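Local coordinates for putative MCP-type signal transduction protein (Campylobacter jejuni subsp. jejuni serotype O:2, PDB 4WY9) that probably senses chemical cues for chemotaxis, perhaps indirectly, as the periplasmic tandem-PAS sensory domain of the chemoreceptor Tlp1, at residues A[120-133]-A[148-160]. Residues are numbered along the deposited sequence; the frame is centred on the assembly and turned at random.
Sequences KAIQASDEIANLQV and VYIGRPIKMNLEG
Asn157 N donates to Glu127 OE1 over 2.7 Å at 171°, a nearly straight bond received on the syn lone pair of the carboxylate. It ties the short helix 126-129 to strand 154-156, which pairs antiparallel with strand 163-173, in the PAS-like (Cache) module that matches the first PDC sensor family. Glu127 spans the gap because its CG stands anti to the backbone N (chi1 -176°) and the chain runs on extended. Glu127 OE1 also lies 3.3 Å from Met156 CB and 3.6 Å from Leu158 CD2, so the acceptor is flanked by apolar groups. Behind it, Ile128 CD1 sits 4.0 Å from both Met156 CE and Leu158 CD2, crossing each side chain at about a right angle, while Tyr80 of strand 78-83 touches Ile128 and Leu131. Leu131 CD2 touches Ile154 CD1 at 3.6 Å, these side chains likewise crossing nearly perpendicularly. Between Gln123 and Leu158 water fills in: two waters each lie within bonding distance of Gln123 O and Leu158 O. Next to the Glu127 bond a third joins Asn157 O to Ser125 OG, the N-cap oxygen that accepts from Glu127 N. At the far end, Val133 CG1 rests on the Ile150-Gly151 peptide, 3.4 Å from Gly151 N.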
ATOM      1  N   LYS A 120     -10.912  -8.507 -14.390  1.00 21.57           N
ATOM      2  CA  LYS A 120     -10.964  -9.857 -14.933  1.00 22.66           C
ATOM      3  C   LYS A 120     -10.108 -10.782 -14.113  1.00 17.89           C
ATOM      4  O   LYS A 120      -9.094 -10.370 -13.540  1.00 16.23           O
ATOM      5  CB  LYS A 120     -10.442  -9.889 -16.382  1.00 29.37           C
ATOM      6  CG  LYS A 120      -9.048  -9.283 -16.512  1.00 35.11           C
ATOM      7  CD  LYS A 120      -8.306  -9.860 -17.728  1.00 41.14           C
ATOM      8  CE  LYS A 120      -7.037  -9.081 -18.043  1.00 43.49           C
ATOM      9  NZ  LYS A 120      -6.368  -8.582 -16.818  1.00 43.42           N
ATOM     10  N   ALA A 121     -10.531 -12.039 -14.028  1.00 17.59           N
ATOM     11  CA  ALA A 121      -9.756 -13.042 -13.295  1.00 15.10           C
ATOM     12  C   ALA A 121      -8.454 -13.322 -14.049  1.00 15.47           C
ATOM     13  O   ALA A 121      -8.429 -13.413 -15.280  1.00 19.28           O
ATOM     14  CB  ALA A 121     -10.539 -14.321 -13.112  1.00 17.28           C
ATOM     15  N   ILE A 122      -7.374 -13.450 -13.278  1.00 12.30           N
ATOM     16  CA  ILE A 122      -6.091 -13.885 -13.807  1.00 13.37           C
ATOM     17  C   ILE A 122      -5.590 -15.034 -12.982  1.00 12.73           C
ATOM     18  O   ILE A 122      -6.151 -15.339 -11.919  1.00 12.12           O
ATOM     19  CB  ILE A 122      -5.052 -12.738 -13.769  1.00 13.82           C
ATOM     20  CG1 ILE A 122      -4.819 -12.240 -12.329  1.00 14.43           C
ATOM     21  CG2 ILE A 122      -5.483 -11.588 -14.672  1.00 15.77           C
ATOM     22  CD1 ILE A 122      -3.567 -11.411 -12.158  1.00 16.42           C
ATOM     23  N   GLN A 123      -4.543 -15.696 -13.458  1.00 12.45           N
ATOM     24  CA  GLN A 123      -4.042 -16.871 -12.763  1.00 10.91           C
ATOM     25  C   GLN A 123      -3.581 -16.520 -11.356  1.00 10.84           C
ATOM     26  O   GLN A 123      -2.698 -15.680 -11.187  1.00 13.34           O
ATOM     27  CB  GLN A 123      -2.911 -17.532 -13.536  1.00 12.30           C
ATOM     28  CG  GLN A 123      -2.341 -18.764 -12.859  1.00 12.24           C
ATOM     29  CD  GLN A 123      -3.355 -19.859 -12.731  1.00 12.14           C
ATOM     30  OE1 GLN A 123      -3.877 -20.347 -13.732  1.00 14.95           O
ATOM     31  NE2 GLN A 123      -3.623 -20.255 -11.515  1.00 11.05           N
ATOM     32  N   ALA A 124      -4.167 -17.183 -10.345  1.00 10.27           N
ATOM     33  CA  ALA A 124      -3.755 -16.990  -8.963  1.00 12.06           C
ATOM     34  C   ALA A 124      -2.454 -17.656  -8.632  1.00 10.15           C
ATOM     35  O   ALA A 124      -2.071 -18.643  -9.258  1.00 10.01           O
ATOM     36  CB  ALA A 124      -4.797 -17.450  -8.024  1.00 14.12           C
ATOM     37  N   SER A 125      -1.775 -17.133  -7.626  1.00 11.56           N
ATOM     38  CA  SER A 125      -0.486 -17.588  -7.244  1.00 12.74           C
ATOM     39  C   SER A 125      -0.364 -17.697  -5.756  1.00 10.81           C
ATOM     40  O   SER A 125      -1.052 -16.992  -5.017  1.00 10.33           O
ATOM     41  CB  SER A 125       0.586 -16.551  -7.751  1.00 19.92           C
ATOM     42  OG  SER A 125       1.665 -16.500  -6.988  1.00 24.11           O
ATOM     43  N   ASP A 126       0.514 -18.577  -5.287  1.00  9.70           N
ATOM     44  CA  ASP A 126       0.777 -18.692  -3.857  1.00  8.90           C
ATOM     45  C   ASP A 126       1.397 -17.440  -3.270  1.00  8.60           C
ATOM     46  O   ASP A 126       1.437 -17.280  -2.038  1.00 10.09           O
ATOM     47  CB  ASP A 126       1.658 -19.923  -3.588  1.00 11.24           C
ATOM     48  CG  ASP A 126       0.829 -21.201  -3.626  1.00 12.58           C
ATOM     49  OD1 ASP A 126      -0.258 -21.216  -3.038  1.00 11.16           O
ATOM     50  OD2 ASP A 126       1.260 -22.187  -4.246  1.00 16.29           O
ATOM     51  N   GLU A 127       1.886 -16.532  -4.107  1.00  8.16           N
ATOM     52  CA  GLU A 127       2.387 -15.248  -3.619  1.00  9.97           C
ATOM     53  C   GLU A 127       1.301 -14.549  -2.804  1.00 10.30           C
ATOM     54  O   GLU A 127       1.576 -13.864  -1.827  1.00 11.33           O
ATOM     55  CB  GLU A 127       2.820 -14.377  -4.771  1.00 13.16           C
ATOM     56  CG  GLU A 127       3.438 -13.070  -4.391  1.00 18.11           C
ATOM     57  CD  GLU A 127       4.294 -12.470  -5.508  1.00 24.24           C
ATOM     58  OE1 GLU A 127       3.787 -11.635  -6.197  1.00 24.28           O
ATOM     59  OE2 GLU A 127       5.411 -12.942  -5.717  1.00 32.01           O
ATOM     60  N   ILE A 128       0.027 -14.739  -3.188  1.00  8.91           N
ATOM     61  CA  ILE A 128      -1.068 -14.127  -2.465  1.00  8.14           C
ATOM     62  C   ILE A 128      -1.271 -14.801  -1.097  1.00  8.62           C
ATOM     63  O   ILE A 128      -1.370 -14.136  -0.066  1.00 10.06           O
ATOM     64  CB  ILE A 128      -2.374 -14.173  -3.273  1.00  8.37           C
ATOM     65  CG1 ILE A 128      -2.247 -13.391  -4.580  1.00 10.14           C
ATOM     66  CG2 ILE A 128      -3.549 -13.638  -2.432  1.00 10.09           C
ATOM     67  CD1 ILE A 128      -1.934 -11.935  -4.401  1.00  9.83           C
ATOM     68  N   ALA A 129      -1.329 -16.120  -1.095  1.00  9.27           N
ATOM     69  CA  ALA A 129      -1.567 -16.858   0.120  1.00 10.82           C
ATOM     70  C   ALA A 129      -0.472 -16.665   1.144  1.00 10.95           C
ATOM     71  O   ALA A 129      -0.710 -16.734   2.342  1.00 13.87           O
ATOM     72  CB  ALA A 129      -1.775 -18.340  -0.174  1.00 12.79           C
ATOM     73  N   ASN A 130       0.744 -16.412   0.673  1.00 10.24           N
ATOM     74  CA  ASN A 130       1.894 -16.261   1.543  1.00 11.97           C
ATOM     75  C   ASN A 130       2.227 -14.826   1.946  1.00 10.69           C
ATOM     76  O   ASN A 130       3.198 -14.584   2.652  1.00 12.80           O
ATOM     77  CB  ASN A 130       3.108 -16.926   0.882  1.00 14.13           C
ATOM     78  CG  ASN A 130       3.003 -18.453   0.808  1.00 17.31           C
ATOM     79  OD1 ASN A 130       2.349 -19.073   1.646  1.00 24.72           O
ATOM     80  ND2 ASN A 130       3.566 -19.042  -0.216  1.00 17.22           N
ATOM     81  N   LEU A 131       1.363 -13.870   1.561  1.00  9.24           N
ATOM     82  CA  LEU A 131       1.559 -12.492   1.996  1.00  9.03           C
ATOM     83  C   LEU A 131       1.581 -12.407   3.513  1.00  8.40           C
ATOM     84  O   LEU A 131       0.819 -13.107   4.200  1.00  9.37           O
ATOM     85  CB  LEU A 131       0.449 -11.607   1.477  1.00  8.54           C
ATOM     86  CG  LEU A 131       0.403 -11.270  -0.002  1.00  9.02           C
ATOM     87  CD1 LEU A 131      -0.912 -10.576  -0.321  1.00  9.35           C
ATOM     88  CD2 LEU A 131       1.578 -10.409  -0.412  1.00  9.84           C
ATOM     89  N   GLN A 132       2.423 -11.531   4.043  1.00  8.90           N
ATOM     90  CA  GLN A 132       2.460 -11.318   5.485  1.00  9.58           C
ATOM     91  C   GLN A 132       1.087 -10.931   6.073  1.00  9.47           C
ATOM     92  O   GLN A 132       0.712 -11.411   7.118  1.00 10.12           O
ATOM     93  CB  GLN A 132       3.512 -10.292   5.875  1.00 11.51           C
ATOM     94  CG  GLN A 132       3.791 -10.231   7.351  1.00 14.61           C
ATOM     95  CD  GLN A 132       4.407 -11.528   7.871  1.00 18.67           C
ATOM     96  OE1 GLN A 132       5.388 -12.004   7.329  1.00 22.72           O
ATOM     97  NE2 GLN A 132       3.830 -12.095   8.877  1.00 19.96           N
ATOM     98  N   VAL A 133       0.345 -10.061   5.386  1.00  9.10           N
ATOM     99  CA  VAL A 133      -0.959  -9.669   5.927  1.00  8.61           C
ATOM    100  C   VAL A 133      -1.893 -10.873   6.006  1.00  8.39           C
ATOM    101  O   VAL A 133      -2.690 -10.969   6.942  1.00  9.35           O
ATOM    102  CB  VAL A 133      -1.641  -8.497   5.144  1.00  9.20           C
ATOM    103  CG1 VAL A 133      -0.930  -7.172   5.369  1.00 11.32           C
ATOM    104  CG2 VAL A 133      -1.808  -8.781   3.663  1.00  9.03           C
ATOM    105  N   VAL A 148      -8.114  -3.700   9.994  1.00  9.81           N
ATOM    106  CA  VAL A 148      -7.631  -3.822   8.639  1.00  7.96           C
ATOM    107  C   VAL A 148      -6.153  -4.098   8.717  1.00  9.32           C
ATOM    108  O   VAL A 148      -5.443  -3.437   9.484  1.00 10.89           O
ATOM    109  CB  VAL A 148      -7.904  -2.547   7.819  1.00 10.37           C
ATOM    110  CG1 VAL A 148      -7.423  -2.712   6.399  1.00 10.35           C
ATOM    111  CG2 VAL A 148      -9.389  -2.182   7.874  1.00 10.70           C
ATOM    112  N   TYR A 149      -5.662  -5.062   7.937  1.00  8.22           N
ATOM    113  CA  TYR A 149      -4.259  -5.466   7.972  1.00  7.76           C
ATOM    114  C   TYR A 149      -3.545  -4.849   6.786  1.00  7.67           C
ATOM    115  O   TYR A 149      -3.924  -5.063   5.642  1.00  9.11           O
ATOM    116  CB  TYR A 149      -4.168  -6.982   7.981  1.00  7.60           C
ATOM    117  CG  TYR A 149      -4.745  -7.598   9.210  1.00  7.28           C
ATOM    118  CD1 TYR A 149      -6.144  -7.634   9.421  1.00  8.77           C
ATOM    119  CD2 TYR A 149      -3.951  -8.127  10.221  1.00  9.06           C
ATOM    120  CE1 TYR A 149      -6.685  -8.177  10.541  1.00  9.70           C
ATOM    121  CE2 TYR A 149      -4.514  -8.684  11.350  1.00  9.65           C
ATOM    122  CZ  TYR A 149      -5.881  -8.696  11.533  1.00  9.99           C
ATOM    123  OH  TYR A 149      -6.435  -9.252  12.664  1.00 12.45           O
ATOM    124  N   ILE A 150      -2.504  -4.064   7.068  1.00  7.91           N
ATOM    125  CA  ILE A 150      -1.794  -3.332   6.033  1.00  8.14           C
ATOM    126  C   ILE A 150      -0.316  -3.662   6.077  1.00  7.94           C
ATOM    127  O   ILE A 150       0.301  -3.620   7.152  1.00  9.44           O
ATOM    128  CB  ILE A 150      -2.010  -1.824   6.168  1.00  9.25           C
ATOM    129  CG1 ILE A 150      -3.524  -1.529   6.045  1.00 11.53           C
ATOM    130  CG2 ILE A 150      -1.244  -1.037   5.102  1.00 10.23           C
ATOM    131  CD1 ILE A 150      -3.884  -0.105   6.118  1.00 13.65           C
ATOM    132  N   GLY A 151       0.242  -4.045   4.944  1.00  7.99           N
ATOM    133  CA  GLY A 151       1.619  -4.467   4.882  1.00  8.20           C
ATOM    134  C   GLY A 151       2.631  -3.367   4.754  1.00  7.40           C
ATOM    135  O   GLY A 151       2.290  -2.185   4.777  1.00  9.02           O
ATOM    136  N   ARG A 152       3.900  -3.751   4.630  1.00  8.08           N
ATOM    137  CA  ARG A 152       4.980  -2.839   4.282  1.00  9.28           C
ATOM    138  C   ARG A 152       5.157  -2.905   2.755  1.00  8.97           C
ATOM    139  O   ARG A 152       4.621  -3.820   2.098  1.00  9.25           O
ATOM    140  CB  ARG A 152       6.244  -3.182   5.045  1.00 11.59           C
ATOM    141  CG  ARG A 152       6.704  -4.628   4.898  1.00 14.49           C
ATOM    142  CD  ARG A 152       8.218  -4.747   4.986  1.00 17.34           C
ATOM    143  NE  ARG A 152       8.808  -4.130   3.796  1.00 18.63           N
ATOM    144  CZ  ARG A 152      10.096  -4.097   3.535  1.00 18.52           C
ATOM    145  NH1 ARG A 152      10.955  -4.610   4.420  1.00 19.12           N
ATOM    146  NH2 ARG A 152      10.508  -3.453   2.432  1.00 21.56           N
ATOM    147  N   PRO A 153       5.945  -1.996   2.169  1.00  9.08           N
ATOM    148  CA  PRO A 153       6.214  -2.104   0.745  1.00  9.94           C
ATOM    149  C   PRO A 153       6.980  -3.373   0.422  1.00  9.92           C
ATOM    150  O   PRO A 153       7.961  -3.688   1.097  1.00 11.32           O
ATOM    151  CB  PRO A 153       7.037  -0.842   0.439  1.00 10.06           C
ATOM    152  CG  PRO A 153       6.638   0.100   1.514  1.00 10.05           C
ATOM    153  CD  PRO A 153       6.515  -0.751   2.720  1.00  9.76           C
ATOM    154  N   ILE A 154       6.520  -4.107  -0.585  1.00  8.62           N
ATOM    155  CA  ILE A 154       7.126  -5.379  -0.972  1.00  9.19           C
ATOM    156  C   ILE A 154       7.197  -5.483  -2.470  1.00  9.55           C
ATOM    157  O   ILE A 154       6.482  -4.769  -3.182  1.00 10.29           O
ATOM    158  CB  ILE A 154       6.352  -6.602  -0.421  1.00  9.59           C
ATOM    159  CG1 ILE A 154       4.961  -6.703  -0.995  1.00 10.03           C
ATOM    160  CG2 ILE A 154       6.342  -6.649   1.113  1.00 11.23           C
ATOM    161  CD1 ILE A 154       4.226  -7.986  -0.689  1.00 11.44           C
ATOM    162  N   LYS A 155       8.061  -6.372  -2.958  0.52  9.15           N
ATOM    163  CA  LYS A 155       8.078  -6.753  -4.353  0.52 10.72           C
ATOM    164  C   LYS A 155       6.999  -7.798  -4.606  0.52 11.46           C
ATOM    165  O   LYS A 155       6.810  -8.730  -3.784  0.52 12.30           O
ATOM    166  CB  LYS A 155       9.442  -7.304  -4.735  0.52 13.49           C
ATOM    167  CG  LYS A 155       9.550  -7.846  -6.151  0.52 14.42           C
ATOM    168  CD  LYS A 155      10.734  -8.835  -6.324  0.52 21.81           C
ATOM    169  CE  LYS A 155      12.060  -8.332  -5.867  0.52 26.11           C
ATOM    170  NZ  LYS A 155      13.098  -9.407  -5.907  0.52 30.74           N
ATOM    171  N   MET A 156       6.266  -7.653  -5.704  1.00 10.94           N
ATOM    172  CA  MET A 156       5.319  -8.693  -6.126  1.00 11.66           C
ATOM    173  C   MET A 156       5.490  -8.935  -7.613  1.00 12.74           C
ATOM    174  O   MET A 156       6.036  -8.112  -8.353  1.00 13.68           O
ATOM    175  CB  MET A 156       3.887  -8.307  -5.828  1.00 12.29           C
ATOM    176  CG  MET A 156       3.570  -8.172  -4.379  1.00 11.67           C
ATOM    177  SD  MET A 156       1.836  -7.768  -4.063  1.00 12.26           S
ATOM    178  CE  MET A 156       1.041  -9.324  -4.364  1.00 12.01           C
ATOM    179  N   ASN A 157       5.002 -10.077  -8.061  1.00 13.99           N
ATOM    180  CA  ASN A 157       5.003 -10.428  -9.468  1.00 15.13           C
ATOM    181  C   ASN A 157       3.820 -11.324  -9.713  1.00 15.92           C
ATOM    182  O   ASN A 157       3.862 -12.527  -9.405  1.00 18.49           O
ATOM    183  CB  ASN A 157       6.320 -11.086  -9.897  1.00 17.07           C
ATOM    184  CG  ASN A 157       6.403 -11.277 -11.387  1.00 17.95           C
ATOM    185  OD1 ASN A 157       5.393 -11.567 -12.055  1.00 19.21           O
ATOM    186  ND2 ASN A 157       7.572 -11.046 -11.945  1.00 20.09           N
ATOM    187  N   LEU A 158       2.761 -10.773 -10.289  1.00 16.32           N
ATOM    188  CA  LEU A 158       1.511 -11.531 -10.486  1.00 17.03           C
ATOM    189  C   LEU A 158       1.201 -11.823 -11.940  1.00 20.52           C
ATOM    190  O   LEU A 158       0.460 -12.763 -12.230  1.00 22.55           O
ATOM    191  CB  LEU A 158       0.359 -10.781  -9.864  1.00 15.70           C
ATOM    192  CG  LEU A 158       0.455 -10.564  -8.356  1.00 13.21           C
ATOM    193  CD1 LEU A 158      -0.678  -9.687  -7.902  1.00 12.40           C
ATOM    194  CD2 LEU A 158       0.453 -11.881  -7.615  1.00 12.98           C
ATOM    195  N   GLU A 159       1.773 -11.044 -12.861  1.00 22.52           N
ATOM    196  CA  GLU A 159       1.478 -11.209 -14.287  1.00 24.96           C
ATOM    197  C   GLU A 159       2.726 -11.312 -15.155  1.00 25.48           C
ATOM    198  O   GLU A 159       2.615 -11.372 -16.368  1.00 30.05           O
ATOM    199  CB  GLU A 159       0.622 -10.053 -14.789  1.00 30.00           C
ATOM    200  CG  GLU A 159      -0.727  -9.937 -14.103  1.00 31.82           C
ATOM    201  CD  GLU A 159      -1.495  -8.735 -14.599  1.00 34.51           C
ATOM    202  OE1 GLU A 159      -1.054  -7.605 -14.347  1.00 36.16           O
ATOM    203  OE2 GLU A 159      -2.552  -8.956 -15.260  1.00 42.26           O
ATOM    204  N   GLY A 160       3.882 -11.473 -14.549  1.00 23.48           N
ATOM    205  CA  GLY A 160       5.129 -11.655 -15.274  1.00 22.91           C
ATOM    206  C   GLY A 160       6.198 -10.640 -14.960  1.00 23.54           C
ATOM    207  O   GLY A 160       7.392 -10.969 -14.996  1.00 24.81           O
TER
HETATM  208  O   HOH W   1      -0.416 -14.568 -10.144  1.00 23.36           O
HETATM  209  O   HOH W   2      -1.364 -14.235 -13.360  1.00 24.84           O
HETATM  210  O   HOH W   3       3.227 -15.087  -8.488  1.00 34.45           O